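Local atomic coordinates of beta-1,4-exocellulase (Thermobifida fusca, PDB entry 4AVO), a protein that probably hydrolyses beta-1,4-glycosidic bonds of cellulose from a chain end to release cellobiose, acting through its glycoside hydrolase family 6 catalytic domain. Residues A[79-84]-A[109-114]; A[117-122]-A[174-179]; A[369-374]-A[398-403]; A[183-188]-A[221-226]. The protein carries 1 engineered substitution. All blocks are in the same frame, centred on the assembly; numbering follows the deposited sequence. Where two conformers were deposited one is given.

Interaction 1 (A[79-84]-A[109-114]); sequences VVIYNL and EYIDPI. With BGC (beta-D-glucopyranose), chain B.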
loop_
_atom_site.group_PDB
_atom_site.type_symbol
_atom_site.label_atom_id
_atom_site.label_comp_id
_atom_site.label_asym_id
_atom_site.label_seq_id
_atom_site.Cartn_x
_atom_site.Cartn_y
_atom_site.Cartn_z
ATOM N N VAL A 79 10.285 4.350 4.217
ATOM C CA VAL A 79 10.369 3.283 5.213
ATOM C C VAL A 79 8.951 2.931 5.637
ATOM O O VAL A 79 8.198 3.811 6.050
ATOM C CB VAL A 79 11.200 3.736 6.443
ATOM C CG1 VAL A 79 11.271 2.636 7.505
ATOM C CG2 VAL A 79 12.608 4.141 6.006
ATOM N N VAL A 80 8.592 1.649 5.549
ATOM C CA VAL A 80 7.239 1.221 5.886
ATOM C C VAL A 80 7.191 0.689 7.314
ATOM O O VAL A 80 7.909 -0.246 7.668
ATOM C CB VAL A 80 6.692 0.154 4.908
ATOM C CG1 VAL A 80 5.196 -0.086 5.157
ATOM C CG2 VAL A 80 6.933 0.586 3.456
ATOM N N ILE A 81 6.354 1.324 8.121
ATOM C CA ILE A 81 6.135 0.932 9.504
ATOM C C ILE A 81 4.991 -0.060 9.453
ATOM O O ILE A 81 3.866 0.303 9.109
ATOM C CB ILE A 81 5.774 2.171 10.372
ATOM C CG1 ILE A 81 6.840 3.269 10.221
ATOM C CG2 ILE A 81 5.540 1.779 11.842
ATOM C CD1 ILE A 81 8.292 2.837 10.565
ATOM N N TYR A 82 5.285 -1.318 9.774
ATOM C CA TYR A 82 4.345 -2.404 9.510
ATOM C C TYR A 82 4.499 -3.544 10.517
ATOM O O TYR A 82 4.981 -4.633 10.184
ATOM C CB TYR A 82 4.531 -2.903 8.069
ATOM C CG TYR A 82 3.499 -3.907 7.608
ATOM C CD1 TYR A 82 2.152 -3.556 7.519
ATOM C CD2 TYR A 82 3.875 -5.201 7.237
ATOM C CE1 TYR A 82 1.200 -4.471 7.092
ATOM C CE2 TYR A 82 2.929 -6.125 6.808
ATOM C CZ TYR A 82 1.598 -5.751 6.744
ATOM O OH TYR A 82 0.655 -6.648 6.321
ATOM N N ASN A 83 4.082 -3.295 11.757
ATOM C CA ASN A 83 4.167 -4.322 12.787
ATOM C C ASN A 83 3.185 -4.134 13.939
ATOM O O ASN A 83 3.506 -4.449 15.085
ATOM C CB ASN A 83 5.608 -4.420 13.320
ATOM C CG ASN A 83 5.914 -5.777 13.956
ATOM O OD1 ASN A 83 5.338 -6.796 13.582
ATOM N ND2 ASN A 83 6.844 -5.790 14.902
ATOM N N LEU A 84 1.983 -3.644 13.643
ATOM C CA LEU A 84 0.989 -3.422 14.694
ATOM C C LEU A 84 0.643 -4.714 15.422
ATOM O O LEU A 84 0.736 -5.800 14.845
ATOM C CB LEU A 84 -0.303 -2.837 14.129
ATOM C CG LEU A 84 -0.401 -1.335 13.885
ATOM C CD1 LEU A 84 -1.622 -1.050 13.039
ATOM C CD2 LEU A 84 -0.437 -0.526 15.199
ATOM N N GLU A 109 9.519 -1.824 21.966
ATOM C CA GLU A 109 10.490 -2.665 21.259
ATOM C C GLU A 109 10.452 -2.529 19.737
ATOM O O GLU A 109 11.317 -3.065 19.040
ATOM C CB GLU A 109 10.321 -4.139 21.653
ATOM C CG GLU A 109 10.295 -4.417 23.160
ATOM C CD GLU A 109 11.523 -3.915 23.906
ATOM O OE1 GLU A 109 12.651 -4.037 23.378
ATOM O OE2 GLU A 109 11.351 -3.403 25.037
ATOM N N TYR A 110 9.466 -1.808 19.221
ATOM C CA TYR A 110 9.404 -1.569 17.782
ATOM C C TYR A 110 9.508 -0.072 17.440
ATOM O O TYR A 110 10.515 0.359 16.879
ATOM C CB TYR A 110 8.177 -2.258 17.167
ATOM C CG TYR A 110 8.059 -2.093 15.674
ATOM C CD1 TYR A 110 8.837 -2.855 14.794
ATOM C CD2 TYR A 110 7.169 -1.172 15.139
ATOM C CE1 TYR A 110 8.722 -2.686 13.408
ATOM C CE2 TYR A 110 7.049 -0.992 13.772
ATOM C CZ TYR A 110 7.818 -1.755 12.911
ATOM O OH TYR A 110 7.679 -1.561 11.553
ATOM N N ILE A 111 8.496 0.719 17.794
ATOM C CA ILE A 111 8.520 2.154 17.479
ATOM C C ILE A 111 9.698 2.887 18.136
ATOM O O ILE A 111 10.398 3.652 17.470
ATOM C CB ILE A 111 7.174 2.861 17.798
ATOM C CG1 ILE A 111 6.031 2.263 16.963
ATOM C CG2 ILE A 111 7.271 4.396 17.568
ATOM C CD1 ILE A 111 6.209 2.413 15.430
ATOM N N ASP A 112 9.925 2.643 19.425
ATOM C CA ASP A 112 10.975 3.370 20.146
ATOM C C ASP A 112 12.375 3.180 19.542
ATOM O O ASP A 112 13.068 4.172 19.312
ATOM C CB ASP A 112 10.960 3.069 21.656
ATOM C CG ASP A 112 9.839 3.788 22.399
ATOM O OD1 ASP A 112 9.100 4.586 21.782
ATOM O OD2 ASP A 112 9.687 3.539 23.620
ATOM N N PRO A 113 12.787 1.922 19.261
ATOM C CA PRO A 113 14.107 1.779 18.622
ATOM C C PRO A 113 14.188 2.360 17.202
ATOM O O PRO A 113 15.236 2.886 16.820
ATOM C CB PRO A 113 14.362 0.269 18.612
ATOM C CG PRO A 113 13.112 -0.379 19.085
ATOM C CD PRO A 113 12.248 0.634 19.744
ATOM N N ILE A 114 13.102 2.272 16.435
ATOM C CA ILE A 114 13.051 2.926 15.120
ATOM C C ILE A 114 13.269 4.440 15.259
ATOM O O ILE A 114 14.077 5.025 14.529
ATOM C CB ILE A 114 11.735 2.634 14.360
ATOM C CG1 ILE A 114 11.671 1.161 13.945
ATOM C CG2 ILE A 114 11.611 3.552 13.122
ATOM C CD1 ILE A 114 10.294 0.707 13.463
HETATM C C2 BGC B . -0.557 -7.188 1.044
HETATM C C3 BGC B . 0.849 -7.816 1.172
HETATM C C4 BGC B . 1.707 -7.246 2.299
HETATM C C5 BGC B . 0.758 -6.718 3.383
HETATM C C6 BGC B . 0.591 -5.208 3.255
HETATM C C1 BGC B . -1.419 -7.202 2.322
HETATM O O2 BGC B . -1.207 -7.996 0.098
HETATM O O3 BGC B . 1.546 -7.676 -0.050
HETATM O O4 BGC B . 2.667 -8.215 2.763
HETATM O O5 BGC B . -0.528 -7.345 3.428
HETATM O O6 BGC B . -0.351 -4.919 2.249
#

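Interaction 2 (A[117-122]-A[174-179]); sequences IMWDFA and LGEIPN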
loop_
_atom_site.group_PDB
_atom_site.type_symbol
_atom_site.label_atom_id
_atom_site.label_comp_id
_atom_site.label_asym_id
_atom_site.label_seq_id
_atom_site.Cartn_x
_atom_site.Cartn_y
_atom_site.Cartn_z
ATOM N N ILE A 117 16.931 5.303 16.173
ATOM C CA ILE A 117 17.819 5.227 15.017
ATOM C C ILE A 117 17.620 6.424 14.092
ATOM O O ILE A 117 18.595 7.042 13.671
ATOM C CB ILE A 117 17.652 3.899 14.250
ATOM C CG1 ILE A 117 18.177 2.747 15.104
ATOM C CG2 ILE A 117 18.399 3.930 12.902
ATOM C CD1 ILE A 117 17.698 1.385 14.662
ATOM N N MET A 118 16.364 6.773 13.804
ATOM C CA MET A 118 16.093 7.896 12.908
ATOM C C MET A 118 16.598 9.214 13.491
ATOM O O MET A 118 17.094 10.062 12.749
ATOM C CB MET A 118 14.610 7.980 12.536
ATOM C CG MET A 118 14.135 6.814 11.678
ATOM S SD MET A 118 12.435 7.063 11.155
ATOM C CE MET A 118 12.196 5.648 10.077
ATOM N N TRP A 119 16.494 9.370 14.813
ATOM C CA TRP A 119 17.051 10.548 15.497
ATOM C C TRP A 119 18.536 10.743 15.208
ATOM O O TRP A 119 18.992 11.876 15.069
ATOM C CB TRP A 119 16.816 10.501 17.016
ATOM C CG TRP A 119 15.570 11.230 17.463
ATOM C CD1 TRP A 119 14.457 10.676 18.037
ATOM C CD2 TRP A 119 15.317 12.644 17.382
ATOM N NE1 TRP A 119 13.524 11.653 18.308
ATOM C CE2 TRP A 119 14.025 12.868 17.915
ATOM C CE3 TRP A 119 16.048 13.739 16.894
ATOM C CZ2 TRP A 119 13.450 14.146 17.985
ATOM C CZ3 TRP A 119 15.475 15.012 16.963
ATOM C CH2 TRP A 119 14.187 15.203 17.504
ATOM N N ASP A 120 19.271 9.637 15.097
ATOM C CA ASP A 120 20.709 9.671 14.824
ATOM C C ASP A 120 21.061 10.261 13.463
ATOM O O ASP A 120 22.211 10.634 13.227
ATOM C CB ASP A 120 21.320 8.272 14.941
ATOM C CG ASP A 120 21.436 7.798 16.375
ATOM O OD1 ASP A 120 21.410 8.637 17.305
ATOM O OD2 ASP A 120 21.557 6.573 16.573
ATOM N N PHE A 121 20.079 10.332 12.572
ATOM C CA PHE A 121 20.294 10.884 11.238
ATOM C C PHE A 121 19.709 12.285 11.079
ATOM O O PHE A 121 19.719 12.851 9.984
ATOM C CB PHE A 121 19.776 9.908 10.171
ATOM C CG PHE A 121 20.597 8.657 10.070
ATOM C CD1 PHE A 121 20.399 7.601 10.958
ATOM C CD2 PHE A 121 21.594 8.547 9.108
ATOM C CE1 PHE A 121 21.174 6.445 10.882
ATOM C CE2 PHE A 121 22.373 7.400 9.020
ATOM C CZ PHE A 121 22.167 6.347 9.914
ATOM N N ALA A 122 19.229 12.854 12.186
ATOM C CA ALA A 122 18.643 14.195 12.176
ATOM C C ALA A 122 19.659 15.260 11.772
ATOM O O ALA A 122 19.278 16.340 11.317
ATOM C CB ALA A 122 18.037 14.529 13.535
ATOM N N LEU A 174 7.622 9.372 15.439
ATOM C CA LEU A 174 8.385 9.581 14.214
ATOM C C LEU A 174 8.228 11.002 13.681
ATOM O O LEU A 174 9.187 11.589 13.179
ATOM C CB LEU A 174 8.004 8.539 13.158
ATOM C CG LEU A 174 8.167 7.064 13.561
ATOM C CD1 LEU A 174 7.813 6.188 12.369
ATOM C CD2 LEU A 174 9.576 6.726 14.080
ATOM N N GLY A 175 7.031 11.563 13.828
ATOM C CA GLY A 175 6.732 12.893 13.299
ATOM C C GLY A 175 7.476 14.031 13.975
ATOM O O GLY A 175 7.629 15.105 13.392
ATOM N N GLU A 176 7.942 13.804 15.199
ATOM C CA GLU A 176 8.680 14.842 15.917
ATOM C C GLU A 176 10.153 14.923 15.505
ATOM O O GLU A 176 10.870 15.836 15.923
ATOM C CB GLU A 176 8.528 14.694 17.436
ATOM C CG GLU A 176 9.073 13.419 18.045
ATOM C CD GLU A 176 8.614 13.245 19.486
ATOM O OE1 GLU A 176 7.847 14.102 19.979
ATOM O OE2 GLU A 176 9.023 12.263 20.128
ATOM N N ILE A 177 10.584 13.976 14.670
ATOM C CA ILE A 177 11.943 13.961 14.115
ATOM C C ILE A 177 11.969 14.871 12.876
ATOM O O ILE A 177 11.091 14.761 12.020
ATOM C CB ILE A 177 12.396 12.507 13.793
ATOM C CG1 ILE A 177 12.148 11.599 15.006
ATOM C CG2 ILE A 177 13.883 12.456 13.379
ATOM C CD1 ILE A 177 12.364 10.107 14.750
ATOM N N PRO A 178 12.956 15.791 12.782
ATOM C CA PRO A 178 12.872 16.891 11.801
ATOM C C PRO A 178 12.796 16.502 10.327
ATOM O O PRO A 178 12.217 17.240 9.534
ATOM C CB PRO A 178 14.157 17.696 12.046
ATOM C CG PRO A 178 15.059 16.787 12.800
ATOM C CD PRO A 178 14.148 15.925 13.635
ATOM N N ASN A 179 13.376 15.371 9.958
ATOM C CA ASN A 179 13.383 14.991 8.547
ATOM C C ASN A 179 12.504 13.779 8.232
ATOM O O ASN A 179 12.660 13.141 7.182
ATOM C CB ASN A 179 14.818 14.826 8.030
ATOM C CG ASN A 179 15.642 13.845 8.857
ATOM O OD1 ASN A 179 15.195 13.360 9.891
ATOM N ND2 ASN A 179 16.864 13.560 8.398
HETATM O O HOH W 1 10.937 10.660 18.800
#

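Interaction 3 (A[369-374]-A[398-403]); sequences EGKGFD and APISGH. With BGC (beta-D-glucopyranose), chain C.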
loop_
_atom_site.group_PDB
_atom_site.type_symbol
_atom_site.label_atom_id
_atom_site.label_comp_id
_atom_site.label_asym_id
_atom_site.label_seq_id
_atom_site.Cartn_x
_atom_site.Cartn_y
_atom_site.Cartn_z
ATOM N N GLU A 369 7.297 -16.275 11.026
ATOM C CA GLU A 369 6.943 -14.866 10.817
ATOM C C GLU A 369 5.564 -14.511 11.370
ATOM O O GLU A 369 5.167 -13.340 11.362
ATOM C CB GLU A 369 7.004 -14.517 9.327
ATOM C CG GLU A 369 8.375 -14.722 8.700
ATOM C CD GLU A 369 8.381 -14.466 7.201
ATOM O OE1 GLU A 369 8.030 -13.346 6.774
ATOM O OE2 GLU A 369 8.740 -15.396 6.450
ATOM N N GLY A 370 4.844 -15.522 11.849
ATOM C CA GLY A 370 3.475 -15.339 12.327
ATOM C C GLY A 370 2.433 -15.386 11.225
ATOM O O GLY A 370 1.266 -15.062 11.455
ATOM N N LYS A 371 2.840 -15.821 10.035
ATOM C CA LYS A 371 1.977 -15.763 8.853
ATOM C C LYS A 371 1.244 -17.066 8.578
ATOM O O LYS A 371 1.823 -18.150 8.679
ATOM C CB LYS A 371 2.793 -15.345 7.626
ATOM C CG LYS A 371 3.374 -13.955 7.757
ATOM C CD LYS A 371 4.370 -13.649 6.665
ATOM C CE LYS A 371 4.840 -12.204 6.775
ATOM N NZ LYS A 371 5.875 -11.909 5.760
ATOM N N GLY A 372 -0.031 -16.949 8.220
ATOM C CA GLY A 372 -0.858 -18.117 7.920
ATOM C C GLY A 372 -1.179 -18.264 6.448
ATOM O O GLY A 372 -0.765 -17.451 5.616
ATOM N N PHE A 373 -1.924 -19.311 6.125
ATOM C CA PHE A 373 -2.324 -19.566 4.751
ATOM C C PHE A 373 -3.707 -18.970 4.488
ATOM O O PHE A 373 -4.724 -19.472 4.983
ATOM C CB PHE A 373 -2.274 -21.075 4.447
ATOM C CG PHE A 373 -2.963 -21.469 3.168
ATOM C CD1 PHE A 373 -2.768 -20.744 1.992
ATOM C CD2 PHE A 373 -3.805 -22.577 3.139
ATOM C CE1 PHE A 373 -3.411 -21.111 0.817
ATOM C CE2 PHE A 373 -4.449 -22.959 1.958
ATOM C CZ PHE A 373 -4.252 -22.224 0.798
ATOM N N ASP A 374 -3.725 -17.880 3.724
ATOM C CA ASP A 374 -4.959 -17.206 3.364
ATOM C C ASP A 374 -5.415 -17.718 2.014
ATOM O O ASP A 374 -4.657 -17.678 1.039
ATOM C CB ASP A 374 -4.752 -15.688 3.294
ATOM C CG ASP A 374 -6.060 -14.922 3.346
ATOM O OD1 ASP A 374 -6.896 -15.088 2.439
ATOM O OD2 ASP A 374 -6.263 -14.161 4.312
ATOM N N ALA A 398 2.963 -19.611 -5.114
ATOM C CA ALA A 398 3.437 -18.372 -4.501
ATOM C C ALA A 398 4.089 -18.646 -3.155
ATOM O O ALA A 398 3.584 -19.464 -2.383
ATOM C CB ALA A 398 2.279 -17.421 -4.321
ATOM N N PRO A 399 5.205 -17.953 -2.857
ATOM C CA PRO A 399 5.837 -18.125 -1.557
ATOM C C PRO A 399 5.191 -17.214 -0.505
ATOM O O PRO A 399 4.277 -16.455 -0.816
ATOM C CB PRO A 399 7.281 -17.704 -1.824
ATOM C CG PRO A 399 7.146 -16.615 -2.849
ATOM C CD PRO A 399 5.961 -17.015 -3.712
ATOM N N ILE A 400 5.668 -17.317 0.728
ATOM C CA ILE A 400 5.189 -16.497 1.843
ATOM C C ILE A 400 5.272 -15.010 1.481
ATOM O O ILE A 400 6.166 -14.600 0.733
ATOM C CB ILE A 400 6.013 -16.815 3.109
ATOM C CG1 ILE A 400 5.732 -18.254 3.559
ATOM C CG2 ILE A 400 5.714 -15.831 4.246
ATOM C CD1 ILE A 400 6.791 -18.811 4.471
ATOM N N SER A 401 4.333 -14.212 1.992
ATOM C CA SER A 401 4.316 -12.775 1.705
ATOM C C SER A 401 5.677 -12.146 1.978
ATOM O O SER A 401 6.313 -12.441 2.991
ATOM C CB SER A 401 3.230 -12.058 2.508
ATOM O OG SER A 401 3.446 -12.175 3.904
ATOM N N GLY A 402 6.122 -11.301 1.055
ATOM C CA GLY A 402 7.402 -10.614 1.184
ATOM C C GLY A 402 8.568 -11.406 0.618
ATOM O O GLY A 402 9.629 -10.844 0.358
ATOM N N HIS A 403 8.376 -12.712 0.428
ATOM C CA HIS A 403 9.413 -13.551 -0.167
ATOM C C HIS A 403 9.448 -13.370 -1.681
ATOM O O HIS A 403 8.441 -13.008 -2.301
ATOM C CB HIS A 403 9.189 -15.029 0.171
ATOM C CG HIS A 403 9.311 -15.347 1.631
ATOM N ND1 HIS A 403 9.970 -16.466 2.092
ATOM C CD2 HIS A 403 8.865 -14.693 2.731
ATOM C CE1 HIS A 403 9.910 -16.497 3.413
ATOM N NE2 HIS A 403 9.252 -15.428 3.825
HETATM C C2 BGC C . 4.716 -8.740 4.028
HETATM C C3 BGC C . 6.067 -8.220 4.522
HETATM C C4 BGC C . 6.874 -7.619 3.377
HETATM C C5 BGC C . 6.006 -6.628 2.595
HETATM C C6 BGC C . 6.717 -6.067 1.363
HETATM C C1 BGC C . 3.943 -7.688 3.221
HETATM O O2 BGC C . 3.970 -9.177 5.143
HETATM O O3 BGC C . 6.803 -9.254 5.138
HETATM O O4 BGC C . 8.012 -6.987 3.912
HETATM O O5 BGC C . 4.804 -7.250 2.171
HETATM O O6 BGC C . 6.879 -7.088 0.394
#

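Interaction 4 (A[183-188]-A[221-226]); sequences YIDAAH and GFISNT. With BGC (beta-D-glucopyranose), chain D.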
loop_
_atom_site.group_PDB
_atom_site.type_symbol
_atom_site.label_atom_id
_atom_site.label_comp_id
_atom_site.label_asym_id
_atom_site.label_seq_id
_atom_site.Cartn_x
_atom_site.Cartn_y
_atom_site.Cartn_z
ATOM N N TYR A 183 3.110 9.468 6.221
ATOM C CA TYR A 183 1.922 9.276 5.402
ATOM C C TYR A 183 1.096 8.130 5.974
ATOM O O TYR A 183 1.613 7.036 6.196
ATOM C CB TYR A 183 2.311 8.991 3.949
ATOM C CG TYR A 183 2.905 10.186 3.227
ATOM C CD1 TYR A 183 4.217 10.595 3.477
ATOM C CD2 TYR A 183 2.159 10.895 2.284
ATOM C CE1 TYR A 183 4.770 11.680 2.816
ATOM C CE2 TYR A 183 2.705 11.986 1.612
ATOM C CZ TYR A 183 4.010 12.371 1.889
ATOM O OH TYR A 183 4.565 13.444 1.239
ATOM N N ILE A 184 -0.183 8.398 6.231
ATOM C CA ILE A 184 -1.107 7.387 6.742
ATOM C C ILE A 184 -1.633 6.551 5.581
ATOM O O ILE A 184 -1.991 7.090 4.537
ATOM C CB ILE A 184 -2.301 8.046 7.499
ATOM C CG1 ILE A 184 -1.825 8.667 8.818
ATOM C CG2 ILE A 184 -3.422 7.037 7.743
ATOM C CD1 ILE A 184 -2.912 9.447 9.574
ATOM N N ASP A 185 -1.676 5.232 5.757
ATOM C CA ASP A 185 -2.229 4.377 4.715
ATOM C C ASP A 185 -3.740 4.581 4.615
ATOM O O ASP A 185 -4.442 4.595 5.624
ATOM C CB ASP A 185 -1.894 2.910 4.975
ATOM C CG ASP A 185 -2.443 2.003 3.898
ATOM O OD1 ASP A 185 -1.769 1.840 2.857
ATOM O OD2 ASP A 185 -3.562 1.488 4.080
ATOM N N ALA A 186 -4.238 4.738 3.394
ATOM C CA ALA A 186 -5.654 5.033 3.183
ATOM C C ALA A 186 -6.336 4.036 2.245
ATOM O O ALA A 186 -7.181 4.420 1.430
ATOM C CB ALA A 186 -5.818 6.454 2.672
ATOM N N ALA A 187 -5.969 2.760 2.378
ATOM C CA ALA A 187 -6.577 1.678 1.598
ATOM C C ALA A 187 -6.544 1.989 0.093
ATOM O O ALA A 187 -5.543 2.482 -0.414
ATOM C CB ALA A 187 -8.014 1.417 2.081
ATOM N N HIS A 188 -7.629 1.686 -0.616
ATOM C CA HIS A 188 -7.761 2.035 -2.036
ATOM C C HIS A 188 -9.239 2.154 -2.397
ATOM O O HIS A 188 -10.104 1.847 -1.572
ATOM C CB HIS A 188 -7.038 1.018 -2.930
ATOM C CG HIS A 188 -7.573 -0.376 -2.822
ATOM N ND1 HIS A 188 -8.441 -0.909 -3.747
ATOM C CD2 HIS A 188 -7.369 -1.343 -1.894
ATOM C CE1 HIS A 188 -8.751 -2.145 -3.398
ATOM N NE2 HIS A 188 -8.110 -2.434 -2.278
ATOM N N GLY A 221 0.668 13.423 4.846
ATOM C CA GLY A 221 -0.281 13.061 3.819
ATOM C C GLY A 221 -0.773 11.647 3.984
ATOM O O GLY A 221 -0.697 11.079 5.076
ATOM N N PHE A 222 -1.285 11.100 2.886
ATOM C CA PHE A 222 -1.921 9.795 2.869
ATOM C C PHE A 222 -1.462 9.025 1.645
ATOM O O PHE A 222 -1.087 9.623 0.631
ATOM C CB PHE A 222 -3.449 9.963 2.865
ATOM C CG PHE A 222 -3.979 10.553 4.133
ATOM C CD1 PHE A 222 -3.865 11.922 4.380
ATOM C CD2 PHE A 222 -4.555 9.741 5.102
ATOM C CE1 PHE A 222 -4.327 12.470 5.571
ATOM C CE2 PHE A 222 -5.024 10.281 6.297
ATOM C CZ PHE A 222 -4.909 11.649 6.528
ATOM N N ILE A 223 -1.464 7.701 1.749
ATOM C CA ILE A 223 -1.111 6.853 0.610
ATOM C C ILE A 223 -2.198 5.833 0.313
ATOM O O ILE A 223 -2.733 5.191 1.225
ATOM C CB ILE A 223 0.275 6.163 0.793
ATOM C CG1 ILE A 223 0.602 5.284 -0.424
ATOM C CG2 ILE A 223 0.326 5.358 2.106
ATOM C CD1 ILE A 223 2.072 5.011 -0.601
ATOM N N SER A 224 -2.525 5.692 -0.970
ATOM C CA SER A 224 -3.512 4.706 -1.404
ATOM C C SER A 224 -2.860 3.634 -2.264
ATOM O O SER A 224 -1.762 3.833 -2.796
ATOM C CB SER A 224 -4.652 5.373 -2.182
ATOM O OG SER A 224 -4.323 5.518 -3.560
ATOM N N ASN A 225 -3.544 2.494 -2.383
ATOM C CA ASN A 225 -3.157 1.412 -3.297
ATOM C C ASN A 225 -1.907 0.618 -2.883
ATOM O O ASN A 225 -1.356 -0.134 -3.685
ATOM C CB ASN A 225 -3.028 1.953 -4.735
ATOM C CG ASN A 225 -3.413 0.931 -5.806
ATOM O OD1 ASN A 225 -2.821 0.903 -6.892
ATOM N ND2 ASN A 225 -4.411 0.114 -5.522
ATOM N N THR A 226 -1.474 0.757 -1.628
ATOM C CA THR A 226 -0.258 0.069 -1.188
ATOM C C THR A 226 -0.462 -1.434 -1.287
ATOM O O THR A 226 -1.429 -1.974 -0.746
ATOM C CB THR A 226 0.167 0.445 0.246
ATOM O OG1 THR A 226 0.317 1.867 0.344
ATOM C CG2 THR A 226 1.490 -0.228 0.592
HETATM C C2 BGC D . -10.386 -4.664 -0.382
HETATM C C3 BGC D . -9.187 -5.554 -0.109
HETATM C C4 BGC D . -9.027 -5.797 1.396
HETATM C C5 BGC D . -10.356 -6.284 1.986
HETATM C C6 BGC D . -10.305 -6.363 3.508
HETATM C C1 BGC D . -11.645 -5.241 0.252
HETATM O O2 BGC D . -10.566 -4.542 -1.777
HETATM O O3 BGC D . -8.056 -4.919 -0.649
HETATM O O4 BGC D . -8.078 -6.817 1.590
HETATM O O5 BGC D . -11.446 -5.445 1.642
HETATM O O6 BGC D . -11.347 -7.194 3.970
HETATM O O HOH W 2 -2.927 1.736 0.600
#

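Interaction 1 (A[79-84]-A[109-114])
At the edge of the substrate cleft, where strand 75-81 runs out into a loop under helix 103-119, Tyr110 reaches down from the helix to meet Ile81, Tyr82 and Asn83. Its hydroxyl accepts a hydrogen bond from the backbone, Tyr82 N to Tyr110 OH at 3.0 Å with an N-H...O angle of 161°. The same oxygen is also bonded to the carbonyl of Leu40 on strand 38-40, and one phenol thereby ties strand 38-40 and the end of the neighbouring parallel strand 75-81 to the helix. Asn83 CB sits over the centre of one ring face as a CH-pi contact, 3.5 Å from the centroid of the Tyr110 ring, while Ile114 CD1 lies over the rim of the opposite face; Asn83 ND2 is held by Glu97. Ile81 CG2 comes at the ring edge, 3.7 Å from Tyr110 CE2. This is the helix-on-sheet layer of the family 6 distorted alpha/beta barrel. With Ile81 CG2 anti to the backbone N (CG1 at chi1 -54°), that methyl also meets Ile111 CD1 at 3.7 Å, and Ile81 CD1 reaches Ile114 CD1 tip to tip at 4.1 Å. A phenylalanine in place of Tyr110 would probably leave Tyr82 N and the Leu40 carbonyl without their shared mate. Tyr82 starts away from the helix, and its hydroxyl end packs against the C5 and C6 side of a bound glucose, Tyr82 CZ lying 3.6 Å from C5.

Interaction 2 (A[117-122]-A[174-179])
Ile177 lays its CG1 over one face of the Trp119 indole as a CH-pi contact, 3.7 Å from the centroid of the five-membered ring and 17° off its normal. Further along the indole, the Pro178 ring crosses at about a right angle and brings CD to 3.7 Å from Trp119 CZ3, while its CG touches Ala122 CB at 3.8 Å. The same branch of Ile177 continues inward: with CG1 anti to the carbonyl carbon (chi1 -50°), its end CD1 meets Met118 CB at 3.8 Å. Deeper still, the extended Met118 chain carries SD to 4.1 Å from Leu174 CD2.

Polar links flank this apolar seam. A water accepts from Trp119 NE1 at 2.8 Å and donates to Glu176 OE2, bridging the two segments on the more exposed side. On the inner side Asn179 ND2 gives a weak bond to Phe121 O, 3.3 Å long; its stronger partner is the carbonyl of Leu127, and Asn179 OD1 is buried without a partner. A type I turn from Trp119 to Ala122 follows the helix and sets Ala122 beside Pro178.

The contact thus joins the C-terminal ends of helices 103-119 and 162-175, both just before the chain turns into the adjacent parallel strands 127-133 and 180-185, on which Met118 and Leu174 rest.

Interaction 3 (A[369-374]-A[398-403])
His403 NE2 donates to Glu369 OE2 at 2.7 Å, using the syn lone pair of that oxygen, with carboxylate and imidazole nearly coplanar, 12° apart. Also across the contact, Lys371 NZ bonds to Ser401 O at 2.9 Å. Within 369-374 the same ammonium forms a salt bridge, Lys371 NZ to Glu369 OE1 at 2.8 Å, met from above the carboxylate plane. The histidine bond, with the lysine on the other oxygen, helps hold the carboxylate and the ring in this orientation. Lys371 NZ also donates to O3 of a bound glucose at 2.9 Å and, weakly, to Ser401 OG, whose firmer partner is the carbonyl of Ala93. Fully extended beyond CG, the Lys371 chain lies across Ile400, with CD 3.5 Å from Ile400 CG2. A methionine here would probably leave Glu369 OE1 without its charge partner and the glucose O3 without this donor. The type II turn from Ile400 to His403 places Gly402 where a side chain would strike the sugar, an arrangement of loops lining a carbohydrate-binding cleft.

Interaction 4 (A[183-188]-A[221-226])
Ile184 and Phe222 lie side by side on one face of a parallel strand pair, with Ile184 CB 3.7 Å from Phe222 CD2. Paired in register and with the same first torsion, chi1 near -70° and CG (CG1 in the isoleucine) anti to the carbonyl carbon, they point the same way. On the other face the Tyr183 ring leans over Gly221, whose backbone N sits above the ring rim; a CB on Gly221 would clash with it, while Tyr183 OH is bonded to Asp347. The backbones are laced by Ile184 N to Gly221 O at 3.0 Å, Ile223 N to Ile184 O at 2.9 Å and Ala186 N to Ile223 O at 2.7 Å.

Asn225 N carries the pairing beyond the strands, donating to Ala187 O at 2.8 Å. Asp185 OD2 accepts from Ala187 N at 3.2 Å, an Asx turn. A water donates to Ala187 O and accepts from Thr226 N. His188, its CG set between backbone N and carbonyl carbon (chi1 61°), sends NE2 edge-on to a glucose O3, 3.0 Å away and nearly straight at 172°, consistent with its predicted substrate role.

Strands 180-185 and 221-224 lie inside the parallel part of the sheet, between strands 127-133 and 283-287, with helix 262-276 packed on Phe222 and Ser224.

How the interactions relate
Interactions 1, 3 and 4 are buried, whereas interaction 2 is partly exposed and lies farthest from the centre of the chain. Interactions 1 and 2 share helix 103-119 and touch, with Ile81 and Ile114 packing on Leu174 and Val79 on Met118, forming one continuous apolar layer between helices and sheet. Interaction 4 belongs to that same sheet but is made chiefly of backbone bonds between parallel strands, and it follows interaction 2 directly in the chain. Interaction 3 stands apart, joining two irregular loops through hydrogen bonds from a lysine and a histidine, with the salt bridge inside one of them. Sugar is reached by interactions 1, 3 and 4, the cleft side of the fold; interaction 2 keeps to the far ends of the helices.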